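4-alpha-glucanotransferase (Aquifex aeolicus, PDB 1TZ7) is an amylomaltase, an enzyme of the 4-alpha-glucanotransferase family, built on an eight-stranded parallel beta/alpha barrel. Local coordinates at residues Y276-H281 with R287-R292; D306-F311 with T336-L341. All blocks are in the same frame, centred on the assembly; numbering follows the deposited sequence.

Contact 1 of 2, residues Y276-H281 with R287-R292; sequences YNWEEH and RWWIRR
With CG anti to its carbonyl carbon (chi1 -70°), Tyr276 reaches across to Trp288, whose own CG lies anti to the backbone N; Tyr276 CE2, CZ and OH meet Trp288 CZ3 and CH2, the rings inclined at 62° and neither stacked nor edge-to-face. They belong to a buried aromatic cluster, completed by Trp278, His281 and Trp289, that joins the start of helix 278-283 to helix 287-297, the next helix in the chain. Tyr276 OH sits at the edge of the Trp288 indole, 3.3 Å from Trp288 CH2; its hydrogen bond goes to Met229 O. Trp289 turns its edge to the face of Tyr276 in a T-shaped pair, planes at 71°, and points an edge, offset, at the face of His281 too. Trp278 lies nearly parallel to Trp289, but the indoles are slid apart and hardly overlap; Trp278 CH2 approaches Trp289 NE1 to 3.2 Å. No direct hydrogen bond links the two segments. His281 is nevertheless gripped at both ring nitrogens: NE2 bonds Leu244 O, while ND1 holds a water lying in the plane of the imidazole. That water, 3.2 Å from His281 ND1, accepts a weak hydrogen bond from Trp289 N at 3.3 Å.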
ATOM      1  N   TYR A 276     -17.346  -3.199  -7.691  1.00 29.52           N
ATOM      2  CA  TYR A 276     -17.860  -1.915  -8.118  1.00 28.73           C
ATOM      3  C   TYR A 276     -19.040  -2.104  -9.072  1.00 30.45           C
ATOM      4  O   TYR A 276     -19.018  -2.977  -9.937  1.00 26.87           O
ATOM      5  CB  TYR A 276     -16.757  -1.108  -8.818  1.00 32.66           C
ATOM      6  CG  TYR A 276     -15.655  -0.606  -7.889  1.00 21.74           C
ATOM      7  CD1 TYR A 276     -14.317  -0.838  -8.183  1.00 24.91           C
ATOM      8  CD2 TYR A 276     -15.959   0.108  -6.728  1.00 27.75           C
ATOM      9  CE1 TYR A 276     -13.300  -0.380  -7.346  1.00 31.06           C
ATOM     10  CE2 TYR A 276     -14.952   0.569  -5.882  1.00 26.24           C
ATOM     11  CZ  TYR A 276     -13.621   0.321  -6.199  1.00 30.10           C
ATOM     12  OH  TYR A 276     -12.609   0.777  -5.370  1.00 26.88           O
ATOM     13  N   ASN A 277     -20.069  -1.284  -8.900  1.00 30.02           N
ATOM     14  CA  ASN A 277     -21.041  -1.045  -9.954  1.00 26.74           C
ATOM     15  C   ASN A 277     -20.518   0.024 -10.915  1.00 31.25           C
ATOM     16  O   ASN A 277     -20.812   1.205 -10.763  1.00 28.62           O
ATOM     17  CB  ASN A 277     -22.371  -0.598  -9.355  1.00 18.99           C
ATOM     18  CG  ASN A 277     -23.486  -0.567 -10.376  1.00 39.07           C
ATOM     19  OD1 ASN A 277     -23.930  -1.599 -10.851  1.00 42.03           O
ATOM     20  ND2 ASN A 277     -23.941   0.617 -10.713  1.00 37.73           N
ATOM     21  N   TRP A 278     -19.740  -0.405 -11.901  1.00 25.20           N
ATOM     22  CA  TRP A 278     -18.954   0.515 -12.725  1.00 32.08           C
ATOM     23  C   TRP A 278     -19.830   1.434 -13.571  1.00 29.08           C
ATOM     24  O   TRP A 278     -19.419   2.537 -13.929  1.00 31.25           O
ATOM     25  CB  TRP A 278     -17.987  -0.258 -13.618  1.00 24.06           C
ATOM     26  CG  TRP A 278     -16.678  -0.543 -12.950  1.00 23.33           C
ATOM     27  CD1 TRP A 278     -16.250  -1.744 -12.469  1.00 29.12           C
ATOM     28  CD2 TRP A 278     -15.631   0.390 -12.683  1.00 24.89           C
ATOM     29  NE1 TRP A 278     -14.997  -1.616 -11.920  1.00 31.31           N
ATOM     30  CE2 TRP A 278     -14.593  -0.315 -12.039  1.00 29.08           C
ATOM     31  CE3 TRP A 278     -15.459   1.758 -12.924  1.00 34.09           C
ATOM     32  CZ2 TRP A 278     -13.404   0.300 -11.636  1.00 27.19           C
ATOM     33  CZ3 TRP A 278     -14.268   2.367 -12.520  1.00 28.57           C
ATOM     34  CH2 TRP A 278     -13.266   1.640 -11.888  1.00 28.22           C
ATOM     35  N   GLU A 279     -21.035   0.986 -13.885  1.00 26.86           N
ATOM     36  CA  GLU A 279     -21.947   1.801 -14.669  1.00 35.79           C
ATOM     37  C   GLU A 279     -22.377   3.052 -13.874  1.00 36.06           C
ATOM     38  O   GLU A 279     -22.661   4.096 -14.459  1.00 30.84           O
ATOM     39  CB  GLU A 279     -23.164   0.975 -15.129  1.00 32.28           C
ATOM     40  CG  GLU A 279     -24.422   1.162 -14.303  1.00 51.51           C
ATOM     41  CD  GLU A 279     -25.583   0.324 -14.820  1.00 71.54           C
ATOM     42  OE1 GLU A 279     -25.394  -0.898 -15.024  1.00 74.79           O
ATOM     43  OE2 GLU A 279     -26.682   0.887 -15.027  1.00 56.00           O
ATOM     44  N   GLU A 280     -22.399   2.939 -12.544  1.00 27.18           N
ATOM     45  CA  GLU A 280     -22.684   4.091 -11.676  1.00 29.04           C
ATOM     46  C   GLU A 280     -21.490   5.059 -11.582  1.00 33.84           C
ATOM     47  O   GLU A 280     -21.674   6.265 -11.439  1.00 29.29           O
ATOM     48  CB  GLU A 280     -23.074   3.622 -10.276  1.00 25.34           C
ATOM     49  CG  GLU A 280     -23.808   4.676  -9.451  1.00 52.63           C
ATOM     50  CD  GLU A 280     -25.212   4.965  -9.971  1.00 53.79           C
ATOM     51  OE1 GLU A 280     -25.687   6.102  -9.789  1.00 57.16           O
ATOM     52  OE2 GLU A 280     -25.835   4.057 -10.559  1.00 48.64           O
ATOM     53  N   HIS A 281     -20.276   4.525 -11.653  1.00 28.34           N
ATOM     54  CA  HIS A 281     -19.071   5.366 -11.634  1.00 32.54           C
ATOM     55  C   HIS A 281     -18.996   6.205 -12.878  1.00 29.12           C
ATOM     56  O   HIS A 281     -18.703   7.386 -12.812  1.00 30.60           O
ATOM     57  CB  HIS A 281     -17.810   4.500 -11.452  1.00 31.40           C
ATOM     58  CG  HIS A 281     -17.864   3.672 -10.227  1.00 34.13           C
ATOM     59  ND1 HIS A 281     -17.462   4.136  -9.002  1.00 34.42           N
ATOM     60  CD2 HIS A 281     -18.357   2.436 -10.016  1.00 42.22           C
ATOM     61  CE1 HIS A 281     -17.680   3.202  -8.093  1.00 43.18           C
ATOM     62  NE2 HIS A 281     -18.221   2.165  -8.685  1.00 28.53           N
ATOM     63  N   ARG A 287     -16.039  10.549 -10.458  1.00 26.57           N
ATOM     64  CA  ARG A 287     -15.569  11.597  -9.545  1.00 30.23           C
ATOM     65  C   ARG A 287     -15.057  11.035  -8.208  1.00 31.67           C
ATOM     66  O   ARG A 287     -14.232  11.650  -7.557  1.00 26.61           O
ATOM     67  CB  ARG A 287     -16.647  12.672  -9.318  1.00 32.45           C
ATOM     68  CG  ARG A 287     -17.942  12.186  -8.601  1.00 56.59           C
ATOM     69  CD  ARG A 287     -19.043  13.295  -8.463  1.00 70.68           C
ATOM     70  NE  ARG A 287     -19.155  14.023  -9.664  1.00 76.04           N
ATOM     71  CZ  ARG A 287     -20.083  13.918 -10.616  1.00 77.79           C
ATOM     72  NH1 ARG A 287     -21.191  13.170 -10.525  1.00 78.39           N
ATOM     73  NH2 ARG A 287     -19.907  14.672 -11.657  1.00 74.98           N
ATOM     74  N   TRP A 288     -15.541   9.857  -7.822  1.00 28.80           N
ATOM     75  CA  TRP A 288     -15.027   9.175  -6.630  1.00 28.96           C
ATOM     76  C   TRP A 288     -13.583   8.728  -6.851  1.00 20.69           C
ATOM     77  O   TRP A 288     -12.731   8.913  -5.987  1.00 27.52           O
ATOM     78  CB  TRP A 288     -15.900   7.968  -6.286  1.00 30.37           C
ATOM     79  CG  TRP A 288     -15.481   7.259  -5.039  1.00 29.57           C
ATOM     80  CD1 TRP A 288     -15.725   7.645  -3.755  1.00 41.88           C
ATOM     81  CD2 TRP A 288     -14.750   6.030  -4.955  1.00 29.11           C
ATOM     82  NE1 TRP A 288     -15.188   6.735  -2.875  1.00 34.85           N
ATOM     83  CE2 TRP A 288     -14.584   5.732  -3.585  1.00 31.53           C
ATOM     84  CE3 TRP A 288     -14.213   5.145  -5.900  1.00 29.72           C
ATOM     85  CZ2 TRP A 288     -13.908   4.591  -3.139  1.00 30.27           C
ATOM     86  CZ3 TRP A 288     -13.542   4.013  -5.452  1.00 31.06           C
ATOM     87  CH2 TRP A 288     -13.399   3.749  -4.085  1.00 32.54           C
ATOM     88  N   TRP A 289     -13.316   8.153  -8.017  1.00 24.79           N
ATOM     89  CA  TRP A 289     -11.963   7.730  -8.363  1.00 26.22           C
ATOM     90  C   TRP A 289     -11.029   8.932  -8.514  1.00 28.74           C
ATOM     91  O   TRP A 289      -9.871   8.877  -8.118  1.00 28.21           O
ATOM     92  CB  TRP A 289     -11.972   6.893  -9.651  1.00 30.99           C
ATOM     93  CG  TRP A 289     -12.048   5.433  -9.381  1.00 30.22           C
ATOM     94  CD1 TRP A 289     -13.138   4.624  -9.536  1.00 32.35           C
ATOM     95  CD2 TRP A 289     -10.998   4.600  -8.886  1.00 27.80           C
ATOM     96  NE1 TRP A 289     -12.824   3.335  -9.174  1.00 37.24           N
ATOM     97  CE2 TRP A 289     -11.515   3.293  -8.771  1.00 36.25           C
ATOM     98  CE3 TRP A 289      -9.660   4.822  -8.531  1.00 38.60           C
ATOM     99  CZ2 TRP A 289     -10.746   2.222  -8.316  1.00 30.84           C
ATOM    100  CZ3 TRP A 289      -8.899   3.752  -8.079  1.00 42.37           C
ATOM    101  CH2 TRP A 289      -9.443   2.475  -7.978  1.00 33.38           C
ATOM    102  N   ILE A 290     -11.544  10.011  -9.081  1.00 25.13           N
ATOM    103  CA  ILE A 290     -10.787  11.251  -9.183  1.00 27.52           C
ATOM    104  C   ILE A 290     -10.411  11.773  -7.792  1.00 25.04           C
ATOM    105  O   ILE A 290      -9.283  12.191  -7.568  1.00 27.85           O
ATOM    106  CB  ILE A 290     -11.601  12.312  -9.950  1.00 27.71           C
ATOM    107  CG1 ILE A 290     -11.625  11.971 -11.440  1.00 29.06           C
ATOM    108  CG2 ILE A 290     -11.007  13.723  -9.725  1.00 25.68           C
ATOM    109  CD1 ILE A 290     -12.723  12.662 -12.207  1.00 25.90           C
ATOM    110  N   ARG A 291     -11.365  11.739  -6.865  1.00 26.10           N
ATOM    111  CA  ARG A 291     -11.111  12.180  -5.492  1.00 28.64           C
ATOM    112  C   ARG A 291     -10.074  11.285  -4.798  1.00 24.84           C
ATOM    113  O   ARG A 291      -9.257  11.768  -4.021  1.00 25.93           O
ATOM    114  CB  ARG A 291     -12.415  12.213  -4.683  1.00 25.83           C
ATOM    115  CG  ARG A 291     -13.278  13.459  -4.950  1.00 48.63           C
ATOM    116  CD  ARG A 291     -14.179  13.851  -3.788  1.00 69.15           C
ATOM    117  NE  ARG A 291     -15.053  12.752  -3.372  1.00 84.37           N
ATOM    118  CZ  ARG A 291     -16.190  12.412  -3.988  1.00 84.55           C
ATOM    119  NH1 ARG A 291     -16.910  11.395  -3.533  1.00 68.73           N
ATOM    120  NH2 ARG A 291     -16.607  13.089  -5.057  1.00 81.44           N
ATOM    121  N   ARG A 292     -10.113   9.981  -5.091  1.00 26.08           N
ATOM    122  CA  ARG A 292      -9.113   9.037  -4.565  1.00 28.89           C
ATOM    123  C   ARG A 292      -7.712   9.427  -5.009  1.00 33.62           C
ATOM    124  O   ARG A 292      -6.769   9.394  -4.223  1.00 28.43           O
ATOM    125  CB  ARG A 292      -9.402   7.615  -5.055  1.00 32.14           C
ATOM    126  CG  ARG A 292     -10.321   6.834  -4.192  1.00 43.16           C
ATOM    127  CD  ARG A 292     -10.249   5.333  -4.439  1.00 41.76           C
ATOM    128  NE  ARG A 292      -9.091   4.721  -3.788  1.00 35.25           N
ATOM    129  CZ  ARG A 292      -8.707   3.462  -3.975  1.00 33.41           C
ATOM    130  NH1 ARG A 292      -7.646   2.992  -3.334  1.00 33.30           N
ATOM    131  NH2 ARG A 292      -9.386   2.667  -4.802  1.00 35.68           N
TER
HETATM  132  O   HOH W   1     -16.010   6.956  -9.539  1.00 49.62           O

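Contact 2 of 2, residues D306-F311 with T336-L341; sequences DHFRGF and TLFKKL
Phe311 and Phe338 stand almost exactly perpendicular, planes at 89°, in an edge-to-face pair whose centroids are 5.1 Å apart. Phe338 supplies the edge. Its CE1 comes within 3.6 Å of Phe311 CG, and its CZ lies over the same ring, offset toward the rim, 3.7 Å from Phe311 CD1. Phe311 CB lies in the plane of the Phe338 ring, at its edge, so the root of the Phe311 side chain adds to the same contact. Both phenylalanines carry CG anti to the carbonyl carbon, and in each the bond to CB already aims at the opposing segment. Phe308 comes in differently: with CG anti to the backbone N (chi1 176°) its ring swings round until CE1 is 3.7 Å from Phe338 CZ. These two rings are inclined at 42°, neither stacked nor edge-to-face. Phe338 CZ thus touches both rings, Phe308 and Phe311, which come from the 3-10 turn 308-311. Leu337, one residue earlier on helix 334-344, sets its CD2 methyl 3.6 Å from Phe311 CD2. All four touching side chains are buried and the contact is wholly apolar. Around them, Val362 and Leu365 of helix 360-368 pack on Phe308, and Ile371 packs on Phe338. The 3-10 turn follows strand 302-305 of the parallel sheet after the two loop residues Asp306 and His307, its Gly310 N bonded to His307 O at 2.9 Å. The arrangement is thus a small aromatic cluster that packs a beta-strand's outgoing loop against a helix, within the beta/alpha barrel fold of this family.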
ATOM      1  N   ASP A 306      -2.961  -1.256  -7.655  1.00 30.27           N
ATOM      2  CA  ASP A 306      -3.147  -2.650  -7.302  1.00 27.97           C
ATOM      3  C   ASP A 306      -4.206  -3.320  -8.199  1.00 31.14           C
ATOM      4  O   ASP A 306      -5.267  -2.763  -8.443  1.00 32.92           O
ATOM      5  CB  ASP A 306      -3.561  -2.742  -5.831  1.00 34.81           C
ATOM      6  CG  ASP A 306      -3.903  -4.139  -5.407  1.00 41.73           C
ATOM      7  OD1 ASP A 306      -2.989  -4.993  -5.371  1.00 43.76           O
ATOM      8  OD2 ASP A 306      -5.069  -4.482  -5.077  1.00 49.92           O
ATOM      9  N   HIS A 307      -3.888  -4.521  -8.680  1.00 29.50           N
ATOM     10  CA  HIS A 307      -4.785  -5.280  -9.552  1.00 23.74           C
ATOM     11  C   HIS A 307      -5.255  -4.429 -10.756  1.00 27.13           C
ATOM     12  O   HIS A 307      -6.461  -4.320 -11.029  1.00 31.09           O
ATOM     13  CB  HIS A 307      -5.994  -5.809  -8.761  1.00 26.08           C
ATOM     14  CG  HIS A 307      -6.746  -6.886  -9.475  1.00 23.71           C
ATOM     15  ND1 HIS A 307      -6.118  -7.969 -10.054  1.00 27.26           N
ATOM     16  CD2 HIS A 307      -8.069  -7.042  -9.722  1.00 26.60           C
ATOM     17  CE1 HIS A 307      -7.022  -8.750 -10.620  1.00 24.62           C
ATOM     18  NE2 HIS A 307      -8.214  -8.212 -10.432  1.00 27.29           N
ATOM     19  N   PHE A 308      -4.292  -3.841 -11.464  1.00 28.26           N
ATOM     20  CA  PHE A 308      -4.583  -2.956 -12.593  1.00 28.22           C
ATOM     21  C   PHE A 308      -5.513  -3.616 -13.627  1.00 31.83           C
ATOM     22  O   PHE A 308      -6.333  -2.953 -14.233  1.00 27.24           O
ATOM     23  CB  PHE A 308      -3.282  -2.522 -13.278  1.00 28.94           C
ATOM     24  CG  PHE A 308      -3.494  -1.690 -14.506  1.00 22.82           C
ATOM     25  CD1 PHE A 308      -3.666  -0.316 -14.409  1.00 28.02           C
ATOM     26  CD2 PHE A 308      -3.537  -2.282 -15.768  1.00 32.14           C
ATOM     27  CE1 PHE A 308      -3.870   0.456 -15.542  1.00 29.61           C
ATOM     28  CE2 PHE A 308      -3.743  -1.503 -16.911  1.00 29.64           C
ATOM     29  CZ  PHE A 308      -3.907  -0.139 -16.792  1.00 32.79           C
ATOM     30  N   ARG A 309      -5.373  -4.924 -13.813  1.00 26.16           N
ATOM     31  CA  ARG A 309      -6.140  -5.633 -14.837  1.00 26.74           C
ATOM     32  C   ARG A 309      -7.658  -5.543 -14.574  1.00 24.13           C
ATOM     33  O   ARG A 309      -8.464  -5.713 -15.488  1.00 27.32           O
ATOM     34  CB  ARG A 309      -5.699  -7.101 -14.918  1.00 32.03           C
ATOM     35  CG  ARG A 309      -6.228  -7.987 -13.785  1.00 32.44           C
ATOM     36  CD  ARG A 309      -7.465  -8.786 -14.148  1.00 24.75           C
ATOM     37  NE  ARG A 309      -7.238  -9.666 -15.303  1.00 31.28           N
ATOM     38  CZ  ARG A 309      -7.831  -9.520 -16.500  1.00 27.71           C
ATOM     39  NH1 ARG A 309      -7.556 -10.364 -17.481  1.00 40.81           N
ATOM     40  NH2 ARG A 309      -8.692  -8.529 -16.712  1.00 34.12           N
ATOM     41  N   GLY A 310      -8.029  -5.272 -13.322  1.00 26.11           N
ATOM     42  CA  GLY A 310      -9.425  -5.087 -12.954  1.00 22.92           C
ATOM     43  C   GLY A 310     -10.108  -3.895 -13.633  1.00 26.50           C
ATOM     44  O   GLY A 310     -11.332  -3.829 -13.683  1.00 26.96           O
ATOM     45  N   PHE A 311      -9.314  -2.954 -14.145  1.00 27.48           N
ATOM     46  CA  PHE A 311      -9.861  -1.792 -14.853  1.00 26.91           C
ATOM     47  C   PHE A 311     -10.290  -2.167 -16.277  1.00 28.22           C
ATOM     48  O   PHE A 311     -11.087  -1.468 -16.897  1.00 28.51           O
ATOM     49  CB  PHE A 311      -8.836  -0.658 -14.892  1.00 30.75           C
ATOM     50  CG  PHE A 311      -8.528  -0.065 -13.535  1.00 27.25           C
ATOM     51  CD1 PHE A 311      -7.236  -0.095 -13.026  1.00 29.85           C
ATOM     52  CD2 PHE A 311      -9.530   0.526 -12.772  1.00 30.11           C
ATOM     53  CE1 PHE A 311      -6.950   0.449 -11.781  1.00 35.42           C
ATOM     54  CE2 PHE A 311      -9.244   1.068 -11.527  1.00 29.65           C
ATOM     55  CZ  PHE A 311      -7.950   1.028 -11.035  1.00 30.87           C
ATOM     56  N   THR A 336     -12.437   4.642 -20.652  1.00 26.56           N
ATOM     57  CA  THR A 336     -13.128   5.888 -20.311  1.00 28.30           C
ATOM     58  C   THR A 336     -12.597   6.483 -19.010  1.00 27.71           C
ATOM     59  O   THR A 336     -12.454   7.696 -18.890  1.00 29.51           O
ATOM     60  CB  THR A 336     -14.662   5.655 -20.201  1.00 31.69           C
ATOM     61  OG1 THR A 336     -14.948   4.257 -20.152  1.00 47.20           O
ATOM     62  CG2 THR A 336     -15.369   6.123 -21.447  1.00 42.45           C
ATOM     63  N   LEU A 337     -12.305   5.620 -18.040  1.00 25.04           N
ATOM     64  CA  LEU A 337     -11.825   6.065 -16.734  1.00 25.44           C
ATOM     65  C   LEU A 337     -10.476   6.747 -16.848  1.00 28.70           C
ATOM     66  O   LEU A 337     -10.259   7.808 -16.277  1.00 26.75           O
ATOM     67  CB  LEU A 337     -11.712   4.877 -15.768  1.00 30.73           C
ATOM     68  CG  LEU A 337     -10.904   5.136 -14.488  1.00 25.82           C
ATOM     69  CD1 LEU A 337     -11.591   6.166 -13.627  1.00 29.30           C
ATOM     70  CD2 LEU A 337     -10.689   3.847 -13.713  1.00 29.56           C
ATOM     71  N   PHE A 338      -9.561   6.132 -17.573  1.00 22.87           N
ATOM     72  CA  PHE A 338      -8.198   6.614 -17.594  1.00 25.12           C
ATOM     73  C   PHE A 338      -8.033   7.807 -18.542  1.00 21.64           C
ATOM     74  O   PHE A 338      -7.152   8.627 -18.348  1.00 28.31           O
ATOM     75  CB  PHE A 338      -7.228   5.489 -17.937  1.00 25.77           C
ATOM     76  CG  PHE A 338      -6.842   4.653 -16.750  1.00 31.59           C
ATOM     77  CD1 PHE A 338      -7.380   3.391 -16.567  1.00 31.88           C
ATOM     78  CD2 PHE A 338      -5.957   5.141 -15.803  1.00 28.46           C
ATOM     79  CE1 PHE A 338      -7.031   2.632 -15.465  1.00 32.63           C
ATOM     80  CE2 PHE A 338      -5.610   4.385 -14.707  1.00 36.55           C
ATOM     81  CZ  PHE A 338      -6.147   3.132 -14.538  1.00 34.93           C
ATOM     82  N   LYS A 339      -8.900   7.905 -19.549  1.00 26.13           N
ATOM     83  CA  LYS A 339      -8.949   9.103 -20.399  1.00 27.74           C
ATOM     84  C   LYS A 339      -9.257  10.337 -19.550  1.00 30.59           C
ATOM     85  O   LYS A 339      -8.638  11.391 -19.718  1.00 26.01           O
ATOM     86  CB  LYS A 339     -10.003   8.951 -21.499  1.00 29.02           C
ATOM     87  CG  LYS A 339     -10.018  10.120 -22.515  1.00 34.81           C
ATOM     88  CD  LYS A 339     -10.808   9.772 -23.775  1.00 51.67           C
ATOM     89  CE  LYS A 339     -10.536  10.769 -24.918  1.00 60.52           C
ATOM     90  NZ  LYS A 339      -9.981  12.057 -24.433  1.00 63.22           N
ATOM     91  N   LYS A 340     -10.209  10.196 -18.634  1.00 25.53           N
ATOM     92  CA  LYS A 340     -10.571  11.289 -17.740  1.00 34.53           C
ATOM     93  C   LYS A 340      -9.496  11.528 -16.681  1.00 26.10           C
ATOM     94  O   LYS A 340      -9.164  12.666 -16.385  1.00 25.33           O
ATOM     95  CB  LYS A 340     -11.914  11.013 -17.064  1.00 28.97           C
ATOM     96  CG  LYS A 340     -12.856  12.199 -17.072  1.00 47.30           C
ATOM     97  CD  LYS A 340     -13.484  12.419 -15.724  1.00 39.52           C
ATOM     98  CE  LYS A 340     -14.263  13.721 -15.679  1.00 30.01           C
ATOM     99  NZ  LYS A 340     -15.651  13.524 -15.211  1.00 28.19           N
ATOM    100  N   LEU A 341      -8.952  10.446 -16.116  1.00 27.31           N
ATOM    101  CA  LEU A 341      -7.921  10.564 -15.072  1.00 27.93           C
ATOM    102  C   LEU A 341      -6.654  11.238 -15.612  1.00 31.01           C
ATOM    103  O   LEU A 341      -6.036  12.041 -14.923  1.00 28.67           O
ATOM    104  CB  LEU A 341      -7.567   9.185 -14.479  1.00 24.09           C
ATOM    105  CG  LEU A 341      -8.579   8.571 -13.492  1.00 27.68           C
ATOM    106  CD1 LEU A 341      -8.077   7.225 -12.991  1.00 28.84           C
ATOM    107  CD2 LEU A 341      -8.855   9.508 -12.319  1.00 33.17           C
TER

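How the contacts relate
From the N terminus, contact 1 comes first: it closes the short turn between helices 278-283 and 287-297, just after strand 269-274. The chain then runs through barrel strand 302-305 into contact 2, which closes a longer loop holding strands 313-318 and 328-331 of the antiparallel sheet before helix 334-344. The two are in series, neither nested nor crossed, yet their centres lie only about 10 Å apart and they touch. Trp289 CH2 packs on Phe311 CZ at 3.7 Å, Trp278 also touches Leu337, and Ile290 meets Lys340 and Leu341. Together they tie three helices and the loop after strand 302-305 into one packed, mostly apolar patch.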